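Local coordinates for protein dihydrocoumarin hydrolase, AncDHCH1 (Pseudomonas sp., PDB 6C2C) that probably hydrolyses the lactone dihydrocoumarin at a two-zinc site in a metallo-beta-lactamase fold, and is related to methyl-parathion hydrolase, at residues A[149-154]-A[205-210]; A[116-119]-A[123-126]; A[185-190]-A[197-202]. All blocks are in the same frame, centred on the assembly; numbering follows the deposited sequence. Where two conformers were deposited one is given.

Contact 1. Residues A[149-154]-A[205-210]. With ZN (zinc ion), chain D.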
loop_
_atom_site.group_PDB
_atom_site.type_symbol
_atom_site.label_atom_id
_atom_site.label_comp_id
_atom_site.label_asym_id
_atom_site.label_seq_id
_atom_site.Cartn_x
_atom_site.Cartn_y
_atom_site.Cartn_z
ATOM N N ASP A 149 -7.553 -0.022 -17.896
ATOM C CA ASP A 149 -8.696 -0.100 -18.722
ATOM C C ASP A 149 -9.997 -0.325 -17.948
ATOM O O ASP A 149 -11.046 -0.034 -18.453
ATOM C CB ASP A 149 -8.485 -1.147 -19.810
ATOM C CG ASP A 149 -7.456 -0.731 -20.844
ATOM O OD1 ASP A 149 -6.954 0.412 -20.805
ATOM O OD2 ASP A 149 -7.192 -1.598 -21.673
ATOM N N PHE A 150 -9.907 -0.890 -16.745
ATOM C CA PHE A 150 -11.098 -0.983 -15.916
ATOM C C PHE A 150 -11.432 0.329 -15.218
ATOM O O PHE A 150 -12.522 0.876 -15.403
ATOM C CB PHE A 150 -10.939 -2.096 -14.880
ATOM C CG PHE A 150 -12.169 -2.281 -14.043
ATOM C CD1 PHE A 150 -13.344 -2.740 -14.655
ATOM C CD2 PHE A 150 -12.188 -1.913 -12.708
ATOM C CE1 PHE A 150 -14.540 -2.870 -13.910
ATOM C CE2 PHE A 150 -13.409 -2.063 -11.934
ATOM C CZ PHE A 150 -14.548 -2.523 -12.564
ATOM N N TRP A 151 -10.510 0.868 -14.419
ATOM C CA TRP A 151 -10.843 2.021 -13.600
ATOM C C TRP A 151 -10.897 3.330 -14.372
ATOM O O TRP A 151 -11.513 4.271 -13.888
ATOM C CB TRP A 151 -9.810 2.162 -12.492
ATOM C CG TRP A 151 -9.760 0.947 -11.593
ATOM C CD1 TRP A 151 -8.818 -0.022 -11.603
ATOM C CD2 TRP A 151 -10.750 0.550 -10.619
ATOM N NE1 TRP A 151 -9.124 -1.001 -10.647
ATOM C CE2 TRP A 151 -10.284 -0.649 -10.016
ATOM C CE3 TRP A 151 -11.945 1.145 -10.130
ATOM C CZ2 TRP A 151 -11.015 -1.333 -9.031
ATOM C CZ3 TRP A 151 -12.643 0.500 -9.120
ATOM C CH2 TRP A 151 -12.174 -0.722 -8.563
ATOM N N LEU A 152 -10.214 3.437 -15.515
ATOM C CA LEU A 152 -10.153 4.682 -16.263
ATOM C C LEU A 152 -11.086 4.631 -17.472
ATOM O O LEU A 152 -10.882 5.379 -18.413
ATOM C CB LEU A 152 -8.726 4.995 -16.696
ATOM C CG LEU A 152 -7.673 4.839 -15.581
ATOM C CD1 LEU A 152 -6.327 5.080 -16.200
ATOM C CD2 LEU A 152 -7.918 5.823 -14.434
ATOM N N SER A 153 -12.148 3.815 -17.412
ATOM C CA SER A 153 -13.143 3.760 -18.490
ATOM C C SER A 153 -14.469 4.368 -18.024
ATOM O O SER A 153 -15.009 4.011 -16.976
ATOM C CB SER A 153 -13.280 2.332 -18.997
ATOM O OG SER A 153 -12.152 2.071 -19.889
ATOM N N GLN A 154 -14.950 5.362 -18.780
ATOM C CA GLN A 154 -16.213 6.027 -18.458
ATOM C C GLN A 154 -17.376 5.037 -18.336
ATOM O O GLN A 154 -18.252 5.202 -17.466
ATOM C CB GLN A 154 -16.512 7.064 -19.552
ATOM C CG GLN A 154 -17.798 7.879 -19.302
ATOM C CD GLN A 154 -17.647 8.736 -18.108
ATOM O OE1 GLN A 154 -16.559 9.322 -17.915
ATOM N NE2 GLN A 154 -18.690 8.805 -17.236
ATOM N N HIS A 205 -7.741 -8.734 -6.360
ATOM C CA HIS A 205 -8.210 -7.603 -5.572
ATOM C C HIS A 205 -8.790 -6.502 -6.495
ATOM O O HIS A 205 -9.738 -5.875 -6.182
ATOM C CB HIS A 205 -7.096 -7.065 -4.699
ATOM C CG HIS A 205 -7.488 -5.904 -3.871
ATOM N ND1 HIS A 205 -8.426 -5.976 -2.878
ATOM C CD2 HIS A 205 -7.063 -4.634 -3.895
ATOM C CE1 HIS A 205 -8.555 -4.795 -2.332
ATOM N NE2 HIS A 205 -7.753 -3.967 -2.946
ATOM N N THR A 206 -8.089 -6.323 -7.607
ATOM C CA THR A 206 -8.601 -5.590 -8.760
ATOM C C THR A 206 -8.172 -6.367 -9.999
ATOM O O THR A 206 -7.241 -7.163 -9.929
ATOM C CB THR A 206 -8.061 -4.155 -8.810
ATOM O OG1 THR A 206 -6.643 -4.192 -9.076
ATOM C CG2 THR A 206 -8.389 -3.389 -7.525
ATOM N N PRO A 207 -8.730 -6.044 -11.176
ATOM C CA PRO A 207 -8.391 -6.791 -12.386
ATOM C C PRO A 207 -6.922 -6.764 -12.761
ATOM O O PRO A 207 -6.423 -7.734 -13.353
ATOM C CB PRO A 207 -9.254 -6.102 -13.455
ATOM C CG PRO A 207 -10.448 -5.589 -12.695
ATOM C CD PRO A 207 -9.903 -5.161 -11.327
ATOM N N GLY A 208 -6.227 -5.661 -12.432
ATOM C CA GLY A 208 -4.802 -5.533 -12.726
ATOM C C GLY A 208 -3.933 -5.406 -11.489
ATOM O O GLY A 208 -2.823 -4.869 -11.622
ATOM N N HIS A 209 -4.365 -5.980 -10.351
ATOM C CA HIS A 209 -3.557 -5.819 -9.145
ATOM C C HIS A 209 -2.186 -6.467 -9.376
ATOM O O HIS A 209 -2.085 -7.589 -9.893
ATOM C CB HIS A 209 -4.277 -6.438 -7.938
ATOM C CG HIS A 209 -3.520 -6.214 -6.646
ATOM N ND1 HIS A 209 -2.411 -6.980 -6.313
ATOM C CD2 HIS A 209 -3.665 -5.292 -5.669
ATOM C CE1 HIS A 209 -1.925 -6.528 -5.149
ATOM N NE2 HIS A 209 -2.670 -5.525 -4.742
ATOM N N THR A 210 -1.112 -5.735 -9.001
ATOM C CA THR A 210 0.248 -6.102 -9.338
ATOM C C THR A 210 1.104 -6.003 -8.074
ATOM O O THR A 210 0.988 -5.032 -7.302
ATOM C CB THR A 210 0.804 -5.184 -10.464
ATOM O OG1 THR A 210 -0.044 -5.334 -11.622
ATOM C CG2 THR A 210 2.276 -5.593 -10.823
HETATM ZN ZN ZN D . -7.249 -1.761 -2.415
HETATM O O HOH W 1 -7.143 -0.151 -1.441
HETATM O O HOH W 2 -8.810 -2.273 -0.906
#

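Contact 2. Residues A[116-119]-A[123-126]. With ZN (zinc ion), chain C; ZN (zinc ion), chain D.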
loop_
_atom_site.group_PDB
_atom_site.type_symbol
_atom_site.label_atom_id
_atom_site.label_comp_id
_atom_site.label_asym_id
_atom_site.label_seq_id
_atom_site.Cartn_x
_atom_site.Cartn_y
_atom_site.Cartn_z
ATOM N N TYR A 116 5.191 3.130 -9.505
ATOM C CA TYR A 116 4.524 1.864 -9.827
ATOM C C TYR A 116 3.313 1.698 -8.922
ATOM O O TYR A 116 3.396 1.840 -7.710
ATOM C CB TYR A 116 5.470 0.660 -9.673
ATOM C CG TYR A 116 6.750 0.794 -10.492
ATOM C CD1 TYR A 116 6.782 1.488 -11.696
ATOM C CD2 TYR A 116 7.926 0.258 -10.004
ATOM C CE1 TYR A 116 7.997 1.609 -12.458
ATOM C CE2 TYR A 116 9.132 0.381 -10.753
ATOM C CZ TYR A 116 9.118 1.107 -11.929
ATOM O OH TYR A 116 10.364 1.191 -12.598
ATOM N N ILE A 117 2.145 1.507 -9.534
ATOM C CA ILE A 117 0.880 1.466 -8.821
ATOM C C ILE A 117 0.439 0.013 -8.687
ATOM O O ILE A 117 0.293 -0.705 -9.695
ATOM C CB ILE A 117 -0.155 2.289 -9.596
ATOM C CG1 ILE A 117 0.250 3.764 -9.647
ATOM C CG2 ILE A 117 -1.534 2.068 -9.000
ATOM C CD1 ILE A 117 0.390 4.384 -8.228
ATOM N N THR A 118 0.237 -0.457 -7.447
ATOM C CA THR A 118 -0.197 -1.850 -7.305
ATOM C C THR A 118 -1.614 -2.037 -7.854
ATOM O O THR A 118 -1.888 -3.020 -8.532
ATOM C CB THR A 118 -0.142 -2.292 -5.826
ATOM O OG1 THR A 118 -0.994 -1.444 -5.013
ATOM C CG2 THR A 118 1.309 -2.308 -5.303
ATOM N N HIS A 119 -2.476 -1.051 -7.644
ATOM C CA HIS A 119 -3.831 -1.063 -8.166
ATOM C C HIS A 119 -4.431 0.319 -7.985
ATOM O O HIS A 119 -3.963 1.109 -7.157
ATOM C CB HIS A 119 -4.697 -2.121 -7.465
ATOM C CG HIS A 119 -4.934 -1.905 -5.996
ATOM N ND1 HIS A 119 -3.913 -1.838 -5.057
ATOM C CD2 HIS A 119 -6.098 -1.776 -5.306
ATOM C CE1 HIS A 119 -4.438 -1.670 -3.847
ATOM N NE2 HIS A 119 -5.767 -1.664 -3.954
ATOM N N ASP A 123 -6.688 5.002 -2.271
ATOM C CA ASP A 123 -5.619 5.081 -1.281
ATOM C C ASP A 123 -4.304 4.614 -1.840
ATOM O O ASP A 123 -3.318 4.585 -1.107
ATOM C CB ASP A 123 -5.971 4.254 -0.047
ATOM C CG ASP A 123 -6.358 2.762 -0.375
ATOM O OD1 ASP A 123 -7.109 2.423 -1.286
ATOM O OD2 ASP A 123 -5.879 1.920 0.341
ATOM N N HIS A 124 -4.229 4.368 -3.149
ATOM C CA HIS A 124 -2.939 4.099 -3.798
ATOM C C HIS A 124 -2.586 5.067 -4.899
ATOM O O HIS A 124 -1.380 5.305 -5.140
ATOM C CB HIS A 124 -2.910 2.663 -4.352
ATOM C CG HIS A 124 -3.201 1.660 -3.249
ATOM N ND1 HIS A 124 -2.228 0.925 -2.608
ATOM C CD2 HIS A 124 -4.367 1.395 -2.609
ATOM C CE1 HIS A 124 -2.782 0.226 -1.624
ATOM N NE2 HIS A 124 -4.088 0.515 -1.602
ATOM N N VAL A 125 -3.574 5.681 -5.546
ATOM C CA VAL A 125 -3.308 6.640 -6.612
ATOM C C VAL A 125 -3.587 8.084 -6.228
ATOM O O VAL A 125 -3.182 8.976 -6.988
ATOM C CB VAL A 125 -4.109 6.298 -7.898
ATOM C CG1 VAL A 125 -3.658 4.964 -8.457
ATOM C CG2 VAL A 125 -5.666 6.318 -7.692
ATOM N N GLY A 126 -4.308 8.369 -5.116
ATOM C CA GLY A 126 -4.694 9.752 -4.815
ATOM C C GLY A 126 -3.496 10.668 -4.682
ATOM O O GLY A 126 -3.524 11.833 -5.137
HETATM ZN ZN ZN C . -5.614 -0.265 -0.387
HETATM ZN ZN ZN D . -7.249 -1.761 -2.415
HETATM O O HOH W 1 -7.143 -0.151 -1.441
HETATM O O HOH W 2 -8.810 -2.273 -0.906
#

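Contact 3. Residues A[185-190]-A[197-202]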
loop_
_atom_site.group_PDB
_atom_site.type_symbol
_atom_site.label_atom_id
_atom_site.label_comp_id
_atom_site.label_asym_id
_atom_site.label_seq_id
_atom_site.Cartn_x
_atom_site.Cartn_y
_atom_site.Cartn_z
ATOM N N LYS A 185 2.521 4.857 -18.578
ATOM C CA LYS A 185 3.091 3.799 -19.412
ATOM C C LYS A 185 2.626 2.443 -18.866
ATOM O O LYS A 185 3.212 1.909 -17.894
ATOM C CB LYS A 185 4.626 3.932 -19.415
ATOM C CG LYS A 185 5.271 2.929 -20.392
ATOM C CD LYS A 185 6.815 3.126 -20.402
ATOM C CE LYS A 185 7.517 2.095 -21.240
ATOM N NZ LYS A 185 8.992 2.486 -21.284
ATOM N N PRO A 186 1.594 1.825 -19.430
ATOM C CA PRO A 186 1.081 0.565 -18.866
ATOM C C PRO A 186 2.051 -0.550 -19.167
ATOM O O PRO A 186 2.983 -0.447 -19.977
ATOM C CB PRO A 186 -0.254 0.311 -19.600
ATOM C CG PRO A 186 -0.074 1.080 -20.918
ATOM C CD PRO A 186 0.794 2.295 -20.580
ATOM N N PHE A 187 1.852 -1.632 -18.450
ATOM C CA PHE A 187 2.470 -2.917 -18.780
ATOM C C PHE A 187 1.380 -3.969 -18.713
ATOM O O PHE A 187 0.255 -3.718 -18.231
ATOM C CB PHE A 187 3.651 -3.234 -17.823
ATOM C CG PHE A 187 3.259 -3.166 -16.358
ATOM C CD1 PHE A 187 2.612 -4.274 -15.771
ATOM C CD2 PHE A 187 3.497 -2.025 -15.581
ATOM C CE1 PHE A 187 2.123 -4.260 -14.408
ATOM C CE2 PHE A 187 3.081 -2.036 -14.206
ATOM C CZ PHE A 187 2.427 -3.102 -13.645
ATOM N N SER A 188 1.695 -5.156 -19.232
ATOM C CA SER A 188 0.739 -6.258 -19.261
ATOM C C SER A 188 1.345 -7.443 -18.529
ATOM O O SER A 188 2.240 -8.108 -19.045
ATOM C CB SER A 188 0.371 -6.641 -20.709
ATOM O OG SER A 188 -0.450 -5.658 -21.260
ATOM N N GLY A 189 0.852 -7.695 -17.315
ATOM C CA GLY A 189 1.309 -8.826 -16.539
ATOM C C GLY A 189 2.806 -8.737 -16.211
ATOM O O GLY A 189 3.402 -7.648 -16.101
ATOM N N ASN A 190 3.443 -9.910 -16.094
ATOM C CA ASN A 190 4.824 -9.977 -15.581
ATOM C C ASN A 190 5.757 -9.195 -16.489
ATOM O O ASN A 190 5.871 -9.512 -17.675
ATOM C CB ASN A 190 5.329 -11.424 -15.514
ATOM C CG ASN A 190 4.519 -12.290 -14.602
ATOM O OD1 ASN A 190 3.899 -11.817 -13.658
ATOM N ND2 ASN A 190 4.563 -13.630 -14.864
ATOM N N ILE A 197 13.789 -4.177 -10.290
ATOM C CA ILE A 197 12.346 -4.134 -9.936
ATOM C C ILE A 197 11.522 -4.719 -11.095
ATOM O O ILE A 197 11.589 -4.244 -12.249
ATOM C CB ILE A 197 11.855 -2.709 -9.613
ATOM C CG1 ILE A 197 12.798 -2.051 -8.597
ATOM C CG2 ILE A 197 10.439 -2.778 -9.074
ATOM C CD1 ILE A 197 12.374 -0.604 -8.301
ATOM N N LYS A 198 10.647 -5.670 -10.750
ATOM C CA LYS A 198 9.762 -6.315 -11.717
ATOM C C LYS A 198 8.333 -6.256 -11.220
ATOM O O LYS A 198 8.065 -6.207 -10.010
ATOM C CB LYS A 198 10.092 -7.806 -11.934
ATOM C CG LYS A 198 11.559 -8.100 -12.217
ATOM C CD LYS A 198 11.774 -9.607 -12.340
ATOM C CE LYS A 198 13.243 -9.848 -12.769
ATOM N NZ LYS A 198 13.791 -11.172 -12.302
ATOM N N ALA A 199 7.433 -6.161 -12.197
ATOM C CA ALA A 199 6.015 -6.340 -11.966
ATOM C C ALA A 199 5.683 -7.817 -12.031
ATOM O O ALA A 199 6.142 -8.529 -12.943
ATOM C CB ALA A 199 5.214 -5.638 -13.056
ATOM N N LEU A 200 4.943 -8.281 -11.041
ATOM C CA LEU A 200 4.496 -9.647 -10.943
ATOM C C LEU A 200 2.944 -9.625 -10.825
ATOM O O LEU A 200 2.405 -9.145 -9.904
ATOM C CB LEU A 200 5.139 -10.338 -9.747
ATOM C CG LEU A 200 4.680 -11.759 -9.491
ATOM C CD1 LEU A 200 5.442 -12.642 -10.462
ATOM C CD2 LEU A 200 4.968 -12.180 -8.079
ATOM N N ALA A 201 2.263 -10.152 -11.824
ATOM C CA ALA A 201 0.812 -10.129 -11.755
ATOM C C ALA A 201 0.270 -10.851 -10.531
ATOM O O ALA A 201 0.730 -11.887 -10.203
ATOM C CB ALA A 201 0.227 -10.747 -13.001
ATOM N N SER A 202 -0.691 -10.224 -9.859
ATOM C CA SER A 202 -1.332 -10.774 -8.670
ATOM C C SER A 202 -2.764 -10.269 -8.709
ATOM O O SER A 202 -3.248 -9.624 -7.780
ATOM C CB SER A 202 -0.629 -10.293 -7.402
ATOM O OG SER A 202 -0.595 -8.878 -7.343
HETATM O O HOH W 3 2.329 -13.465 -11.840
#

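Contact 1. Residues A[149-154]-A[205-210]
Phe150 and Trp151 pack on Pro207 and Thr206 in a small apolar contact between the C-terminal end of helix 145-151 and the zinc-site loop that joins strands 197-201 and 210-216. Trp151 is met at its rim: the methyl CG2 of Thr206 lies near the indole plane, 3.7 Å from Trp151 CZ2, and Thr206 CB is 3.8 Å from Trp151 NE1, so the threonine abuts the indole edge that runs from NE1 to CZ2, across the junction of the two rings. The two side chains cross at about a right angle. One rotation about chi1 (68°) serves both branches of Thr206: CG2 turns to the tryptophan, while OG1, between the backbone N and the carbonyl carbon, is hydrogen-bonded to Asp147 OD1, which also bonds Gly208 N and so ties the helix to the loop by polar contacts beside the apolar ones. Pro207 meets Phe150 through CG, 4.0 Å from Phe150 CG, with the side chains at a slant. Phe150 in turn lies on Trp151, its CD2 3.5 Å above the centre of the indole plane. This loop carries one of the metal-binding histidines of the metallo-beta-lactamase fold: the type I turn Thr206-His209 directly follows His205, whose NE2 binds a zinc ion at 2.3 Å. That ion also holds two waters, with His119, His121 and Asp226 completing its shell, while His205 ND1 is hydrogen-bonded to Asp245, which, with the zinc bond, helps to fix the ring's rotation. His209 N closes the turn on Thr206 O at 3.1 Å, and just beyond it Thr210 OG1 bonds Gly208 O at 2.8 Å. Phe167 and Ala171 of helix 162-180 cover another part of the Trp151 side chain.

Contact 2. Residues A[116-119]-A[123-126]
His119 and His124 meet ring to ring while each binds a different zinc ion. CE1 of His119 stands over the centre of one face of the His124 imidazole, 3.2 Å from His124 NE2; the ring planes are inclined at 46°, centroids 4.1 Å apart. His119 NE2 and His124 NE2 each bind their zinc at 2.1 Å. Asp123 joins the His124 ion through OD2 at 2.3 Å, while its OD1 accepts a 2.6 Å hydrogen bond from the water that bridges the metals, its O 1.9 Å from each zinc ion. With His121 these residues form the HxHxDH signature of the metallo-beta-lactamase superfamily, in which such a bridging water is the probable nucleophile; Asp226 binds both ions, and His273 completes the second site. The second shell sets the rings. His119 ND1 donates to Thr118 OG1, 2.9 Å away and close to the imidazole plane, and chi1 of 64° folds the His119 ring back towards this hydroxyl. Asp84 is the main polar partner of His124. Behind the rings, Ile117 CG2 packs on Val125 CG1 at 3.6 Å, and Ile117 CD1 lies against the carbonyl O of His124. The contact thus joins the loop after strand 114-116 to helix 122-125, with strand 140-142 beside Ile117 and helix 162-180 packed on Val125.

Contact 3. Residues A[185-190]-A[197-202]
Phe187 turns one ring face to Ala199, whose methyl stands 3.6 Å above the plane, displaced from the middle towards the rim. CB of Ala199 is 4.0 Å from the ring centroid and over the face, a CH-pi contact, and its closest ring atom is Phe187 CE1. Chi1 of 54°, with CG between the backbone N and the carbonyl carbon, brings the ring down over the strand. Asn190 works differently, reaching along the strand to its last residue. Its CG lies beside its own backbone N (chi1 -61°), which places OD1 where a backbone carbonyl of a paired strand might stand: OD1 accepts the N-H of Ala201 at 3.0 Å, with an N-H...O angle of 159° and the donor almost in line with the amide C=O. The same oxygen lies 3.6 Å from Leu200 CD1, touched by the end of a side chain whose CB points away. A water 2.9 Å from Asn190 OD1 and 2.8 Å from Ala201 O probably links the two, though it may not serve both at once. Nearer the hairpin, Asn190 CA makes a CA-H...O contact of 3.3 Å with Ala199 O. Gly189, at a positive phi that favours glycine, sets its CA 4.2 Å from Ala201 CB. The backbone pairing of Ala199 with Thr191 belongs to the antiparallel hairpin of strands 191-194 and 197-201, and the bond from Ala201 N to Asn190 OD1 extends the pairing by a side-chain amide just before the first of these strands. Strand 191-194 is the outermost of its mixed sheet; Thr210 and Tyr212 of strand 210-216 lie against both Phe187 and Ala199, while Arg142 of strand 140-142, from the six-stranded mixed sheet, meets Phe187.

Overall arrangement
Contacts 1 and 2 share the zinc site, their centres about 11 Å apart: His205 NE2 and His119 NE2 bind one ion from the two loops and stand 3.2 Å from each other, while Thr210 N probably bonds Thr118 O at 2.9 Å and holds the loops side by side. Contact 3 lies outside the metal shell, about 13 Å from contact 1 and 14 Å from contact 2, centre to centre, and is nested in the chain between the segments of contact 1. Ser202 OG, probably bonded to His209 ND1 at 2.8 Å, links it to the zinc loop. Contact 2 meets it through Tyr116, packed on Ile197.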